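Local coordinates for thymidylate synthase (Enterobacteria phage T4, PDB 1TIS), which catalyses the reductive methylation of dUMP to dTMP, with 5,10-methylenetetrahydrofolate as one-carbon donor and reductant, as a homodimer, at residues Pro107-Gln112 with Met151-Cys156; Ser141-Ala146 with Cys156-Gln161. All blocks are in the same frame, centred on the assembly; numbering follows the deposited sequence.

Contact 1: Pro107-Gln112 with Met151-Cys156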
loop_
_atom_site.group_PDB
_atom_site.type_symbol
_atom_site.label_atom_id
_atom_site.label_comp_id
_atom_site.label_asym_id
_atom_site.label_seq_id
_atom_site.Cartn_x
_atom_site.Cartn_y
_atom_site.Cartn_z
ATOM N N PRO A 107 -18.473 -7.802 -6.969
ATOM C CA PRO A 107 -17.258 -8.474 -6.530
ATOM C C PRO A 107 -16.384 -7.847 -5.446
ATOM O O PRO A 107 -15.172 -7.616 -5.602
ATOM C CB PRO A 107 -16.543 -8.705 -7.847
ATOM C CG PRO A 107 -17.029 -7.674 -8.800
ATOM C CD PRO A 107 -18.492 -7.645 -8.406
ATOM N N ILE A 108 -17.051 -7.709 -4.305
ATOM C CA ILE A 108 -16.588 -7.053 -3.093
ATOM C C ILE A 108 -15.426 -7.801 -2.478
ATOM O O ILE A 108 -15.213 -8.957 -2.843
ATOM C CB ILE A 108 -17.877 -6.973 -2.199
ATOM C CG1 ILE A 108 -18.795 -5.905 -2.771
ATOM C CG2 ILE A 108 -17.616 -6.556 -0.801
ATOM C CD1 ILE A 108 -18.056 -4.572 -3.058
ATOM N N TYR A 109 -14.672 -7.133 -1.583
ATOM C CA TYR A 109 -13.577 -7.702 -0.760
ATOM C C TYR A 109 -13.593 -9.224 -0.620
ATOM O O TYR A 109 -12.709 -9.850 -1.185
ATOM C CB TYR A 109 -13.542 -7.236 0.732
ATOM C CG TYR A 109 -13.511 -5.774 1.123
ATOM C CD1 TYR A 109 -14.681 -5.088 1.073
ATOM C CD2 TYR A 109 -12.365 -5.133 1.524
ATOM C CE1 TYR A 109 -14.738 -3.755 1.415
ATOM C CE2 TYR A 109 -12.414 -3.798 1.871
ATOM C CZ TYR A 109 -13.607 -3.106 1.815
ATOM O OH TYR A 109 -13.724 -1.764 2.143
ATOM N N GLY A 110 -14.587 -9.842 0.039
ATOM C CA GLY A 110 -14.591 -11.272 0.249
ATOM C C GLY A 110 -14.227 -12.075 -0.988
ATOM O O GLY A 110 -13.277 -12.872 -0.944
ATOM N N LYS A 111 -14.937 -11.824 -2.095
ATOM C CA LYS A 111 -14.585 -12.469 -3.342
ATOM C C LYS A 111 -13.131 -12.129 -3.709
ATOM O O LYS A 111 -12.365 -13.085 -3.838
ATOM C CB LYS A 111 -15.591 -12.037 -4.412
ATOM C CG LYS A 111 -15.149 -11.753 -5.830
ATOM C CD LYS A 111 -14.659 -12.853 -6.708
ATOM C CE LYS A 111 -13.634 -12.144 -7.589
ATOM N NZ LYS A 111 -13.183 -12.963 -8.701
ATOM N N GLN A 112 -12.593 -10.897 -3.782
ATOM C CA GLN A 112 -11.174 -10.710 -4.104
ATOM C C GLN A 112 -10.273 -11.355 -3.066
ATOM O O GLN A 112 -9.082 -11.494 -3.337
ATOM C CB GLN A 112 -10.740 -9.284 -4.149
ATOM C CG GLN A 112 -11.695 -8.479 -4.977
ATOM C CD GLN A 112 -11.626 -8.792 -6.442
ATOM O OE1 GLN A 112 -10.657 -9.353 -6.938
ATOM N NE2 GLN A 112 -12.648 -8.417 -7.184
ATOM N N MET A 151 -18.440 -3.274 -8.471
ATOM C CA MET A 151 -18.561 -3.315 -7.047
ATOM C C MET A 151 -19.373 -2.122 -6.553
ATOM O O MET A 151 -19.206 -1.009 -7.059
ATOM C CB MET A 151 -17.158 -3.298 -6.422
ATOM C CG MET A 151 -16.093 -4.374 -6.661
ATOM S SD MET A 151 -14.448 -3.850 -6.076
ATOM C CE MET A 151 -13.306 -4.750 -7.074
ATOM N N ALA A 152 -20.234 -2.374 -5.550
ATOM C CA ALA A 152 -20.931 -1.360 -4.749
ATOM C C ALA A 152 -20.087 -0.167 -4.283
ATOM O O ALA A 152 -20.405 1.003 -4.474
ATOM C CB ALA A 152 -21.506 -1.989 -3.472
ATOM N N LEU A 153 -19.006 -0.456 -3.573
ATOM C CA LEU A 153 -18.054 0.512 -3.050
ATOM C C LEU A 153 -16.696 -0.131 -3.333
ATOM O O LEU A 153 -16.428 -1.240 -2.838
ATOM C CB LEU A 153 -18.330 0.697 -1.527
ATOM C CG LEU A 153 -17.378 1.322 -0.470
ATOM C CD1 LEU A 153 -18.247 1.648 0.735
ATOM C CD2 LEU A 153 -16.281 0.382 0.012
ATOM N N PRO A 154 -15.821 0.441 -4.158
ATOM C CA PRO A 154 -14.460 -0.081 -4.345
ATOM C C PRO A 154 -13.797 -0.071 -2.963
ATOM O O PRO A 154 -14.141 0.814 -2.161
ATOM C CB PRO A 154 -13.864 0.868 -5.385
ATOM C CG PRO A 154 -14.613 2.152 -5.132
ATOM C CD PRO A 154 -16.037 1.685 -4.875
ATOM N N PRO A 155 -12.932 -1.022 -2.580
ATOM C CA PRO A 155 -12.491 -1.233 -1.198
ATOM C C PRO A 155 -11.833 0.006 -0.648
ATOM O O PRO A 155 -11.150 0.650 -1.421
ATOM C CB PRO A 155 -11.540 -2.406 -1.271
ATOM C CG PRO A 155 -11.991 -3.131 -2.506
ATOM C CD PRO A 155 -12.239 -1.955 -3.452
ATOM N N CYS A 156 -12.035 0.460 0.580
ATOM C CA CYS A 156 -11.199 1.558 1.062
ATOM C C CYS A 156 -9.949 0.866 1.603
ATOM O O CYS A 156 -8.832 1.366 1.409
ATOM C CB CYS A 156 -11.863 2.388 2.193
ATOM S SG CYS A 156 -13.336 3.350 1.732
#
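One face of the Tyr109 ring receives Pro155, whose CB stands 4.0 Å from the ring centroid and 28° off the normal, a CH-pi contact. Beyond this pair, Phe62 stacks on the tyrosine. The setting is the loop of the thymidylate synthase fold that leads into strand 157-164 and carries Cys156, the probable nucleophile; residues 107-112, which run into a short helix, pack against it. Two proline rings meet the opposite segment, and they do so differently: Pro155 lies over an aromatic ring, whereas Pro107 meets the aliphatic chain of Met151, CG to CG. Ile108 reaches the loop through CD1, which lies 3.7 Å from Met151 CB and also touches Leu153 O. Met151 holds CG anti to its carbonyl carbon (chi1 -61°), and its extended chain then runs past Pro107 O to bring CE within 3.7 Å of Gln112 NE2. That amide donates to Pro107 O at 3.1 Å, in the carbonyl plane and on a lone pair, while Gln112 OE1 accepts from Asn144. At the far end of the tyrosine, Cys156 N donates to Tyr109 OH at 3.2 Å, with an N-H...O angle of 150°.

Contact 2: Ser141-Ala146 with Cys156-Gln161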
loop_
_atom_site.group_PDB
_atom_site.type_symbol
_atom_site.label_atom_id
_atom_site.label_comp_id
_atom_site.label_asym_id
_atom_site.label_seq_id
_atom_site.Cartn_x
_atom_site.Cartn_y
_atom_site.Cartn_z
ATOM N N SER A 141 -3.948 -8.325 -2.059
ATOM C CA SER A 141 -4.484 -7.151 -2.694
ATOM C C SER A 141 -5.957 -7.398 -2.830
ATOM O O SER A 141 -6.348 -8.537 -3.119
ATOM C CB SER A 141 -3.849 -7.005 -4.055
ATOM O OG SER A 141 -4.405 -5.958 -4.844
ATOM N N ALA A 142 -6.765 -6.369 -2.651
ATOM C CA ALA A 142 -8.202 -6.499 -2.833
ATOM C C ALA A 142 -8.619 -5.620 -4.016
ATOM O O ALA A 142 -9.660 -5.815 -4.637
ATOM C CB ALA A 142 -8.950 -6.026 -1.592
ATOM N N TRP A 143 -7.815 -4.629 -4.396
ATOM C CA TRP A 143 -8.153 -3.776 -5.511
ATOM C C TRP A 143 -7.867 -4.605 -6.742
ATOM O O TRP A 143 -6.756 -5.080 -6.987
ATOM C CB TRP A 143 -7.292 -2.559 -5.442
ATOM C CG TRP A 143 -7.514 -1.476 -6.473
ATOM C CD1 TRP A 143 -6.711 -1.390 -7.588
ATOM C CD2 TRP A 143 -8.371 -0.411 -6.340
ATOM N NE1 TRP A 143 -7.043 -0.253 -8.139
ATOM C CE2 TRP A 143 -8.019 0.354 -7.430
ATOM C CE3 TRP A 143 -9.342 0.043 -5.478
ATOM C CZ2 TRP A 143 -8.628 1.569 -7.665
ATOM C CZ3 TRP A 143 -9.942 1.263 -5.718
ATOM C CH2 TRP A 143 -9.591 2.023 -6.803
ATOM N N ASN A 144 -8.934 -4.793 -7.482
ATOM C CA ASN A 144 -8.887 -5.534 -8.715
ATOM C C ASN A 144 -9.265 -4.540 -9.802
ATOM O O ASN A 144 -10.459 -4.340 -10.007
ATOM C CB ASN A 144 -9.888 -6.712 -8.628
ATOM C CG ASN A 144 -9.801 -7.657 -9.808
ATOM O OD1 ASN A 144 -9.645 -7.214 -10.938
ATOM N ND2 ASN A 144 -9.878 -8.970 -9.657
ATOM N N PRO A 145 -8.339 -3.887 -10.518
ATOM C CA PRO A 145 -8.632 -2.802 -11.461
ATOM C C PRO A 145 -9.731 -3.178 -12.449
ATOM O O PRO A 145 -10.730 -2.491 -12.684
ATOM C CB PRO A 145 -7.299 -2.509 -12.143
ATOM C CG PRO A 145 -6.265 -2.962 -11.144
ATOM C CD PRO A 145 -6.913 -4.204 -10.518
ATOM N N ALA A 146 -9.574 -4.400 -12.918
ATOM C CA ALA A 146 -10.434 -4.930 -13.925
ATOM C C ALA A 146 -11.821 -5.306 -13.415
ATOM O O ALA A 146 -12.660 -5.690 -14.230
ATOM C CB ALA A 146 -9.668 -6.118 -14.514
ATOM N N CYS A 156 -12.035 0.460 0.580
ATOM C CA CYS A 156 -11.199 1.558 1.062
ATOM C C CYS A 156 -9.949 0.866 1.603
ATOM O O CYS A 156 -8.832 1.366 1.409
ATOM C CB CYS A 156 -11.863 2.388 2.193
ATOM S SG CYS A 156 -13.336 3.350 1.732
ATOM N N HIS A 157 -10.073 -0.303 2.256
ATOM C CA HIS A 157 -8.880 -1.008 2.698
ATOM C C HIS A 157 -8.546 -2.028 1.595
ATOM O O HIS A 157 -9.293 -2.995 1.354
ATOM C CB HIS A 157 -9.112 -1.695 4.071
ATOM C CG HIS A 157 -10.471 -2.270 4.462
ATOM N ND1 HIS A 157 -11.554 -1.587 4.760
ATOM C CD2 HIS A 157 -10.783 -3.607 4.632
ATOM C CE1 HIS A 157 -12.492 -2.450 5.097
ATOM N NE2 HIS A 157 -12.037 -3.660 5.021
ATOM N N MET A 158 -7.428 -1.816 0.887
ATOM C CA MET A 158 -7.138 -2.598 -0.300
ATOM C C MET A 158 -5.945 -3.507 -0.351
ATOM O O MET A 158 -5.848 -4.328 -1.254
ATOM C CB MET A 158 -7.021 -1.670 -1.459
ATOM C CG MET A 158 -5.876 -0.690 -1.292
ATOM S SD MET A 158 -6.092 0.599 -2.545
ATOM C CE MET A 158 -7.463 1.224 -1.625
ATOM N N PHE A 159 -5.057 -3.429 0.609
ATOM C CA PHE A 159 -3.786 -4.087 0.503
ATOM C C PHE A 159 -3.350 -4.512 1.872
ATOM O O PHE A 159 -3.888 -3.924 2.820
ATOM C CB PHE A 159 -2.912 -3.061 -0.043
ATOM C CG PHE A 159 -1.974 -3.561 -1.066
ATOM C CD1 PHE A 159 -2.483 -4.164 -2.202
ATOM C CD2 PHE A 159 -0.636 -3.365 -0.854
ATOM C CE1 PHE A 159 -1.621 -4.595 -3.180
ATOM C CE2 PHE A 159 0.226 -3.795 -1.833
ATOM C CZ PHE A 159 -0.266 -4.403 -2.982
ATOM N N TYR A 160 -2.419 -5.475 1.997
ATOM C CA TYR A 160 -1.740 -5.779 3.266
ATOM C C TYR A 160 -0.631 -6.781 3.110
ATOM O O TYR A 160 -0.663 -7.642 2.228
ATOM C CB TYR A 160 -2.652 -6.298 4.411
ATOM C CG TYR A 160 -3.671 -7.407 4.297
ATOM C CD1 TYR A 160 -3.249 -8.712 4.455
ATOM C CD2 TYR A 160 -5.027 -7.124 4.152
ATOM C CE1 TYR A 160 -4.156 -9.744 4.482
ATOM C CE2 TYR A 160 -5.949 -8.166 4.185
ATOM C CZ TYR A 160 -5.494 -9.469 4.346
ATOM O OH TYR A 160 -6.373 -10.539 4.322
ATOM N N GLN A 161 0.372 -6.570 3.941
ATOM C CA GLN A 161 1.630 -7.292 3.921
ATOM C C GLN A 161 1.707 -7.937 5.295
ATOM O O GLN A 161 1.303 -7.317 6.283
ATOM C CB GLN A 161 2.767 -6.289 3.756
ATOM C CG GLN A 161 3.781 -6.317 2.629
ATOM C CD GLN A 161 4.865 -7.360 2.805
ATOM O OE1 GLN A 161 4.660 -8.427 3.384
ATOM N NE2 GLN A 161 6.077 -7.121 2.344
#
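The contact joins the beginning of the strand that follows the probable nucleophile Cys156 to a buried loop, beside residues inferred to bind dUMP. Its one hydrogen bond across the segments runs from Ala142 N to Met158 O, 2.6 Å long with an N-H...O angle of 154°, the donor tilted 23° from the carbonyl plane. The same oxygen receives a CA-H...O contact from Ser141 CA, and Ala142 CB packs close to it. Met158 and Trp143 meet first through their CB atoms, 4.1 Å apart. With CG between the backbone N and the carbonyl carbon (chi1 62°) and chi2 extended, Met158 SD lies obliquely to the indole, 5.0 Å from the centroid of the six-membered ring of Trp143: a Met-aromatic contact. The bend at chi3 turns only the terminal CE. Arg176 touches both side chains. In the thymidylate synthase fold, strand 157-164 pairs antiparallel with 168-179 in the mixed sheet, here at the dimer interface, where Phe159 stacks on Phe159 of the second subunit. Ser141 touches the Phe159 ring of its own chain through two atoms: CB approaches CE1 obliquely at 3.4 Å, while OG lies in the ring plane at its edge, 3.5 Å from Phe159 CE1.

Cys156, the probable nucleophile, lies in a segment of both contacts, ending the loop of contact 1 and opening the second segment of contact 2, but it touches the other segment only in contact 1; the centres of the contacts are 9 Å apart. Side chains also join them directly. Tyr109 CE2 packs 3.2 Å from His157 NE2, Gln112 CG lies 3.4 Å from Ala142 O, and Pro154 CB rests 4.0 Å from Trp143 CZ3. Contact 1 thus involves the residues leading to the cysteine, and contact 2 the strand after it. The side chain of Cys156 is about 4 Å from that of Arg176, inferred to bind dUMP in a site shared between the two subunits, and about 4 Å from a phosphate ion.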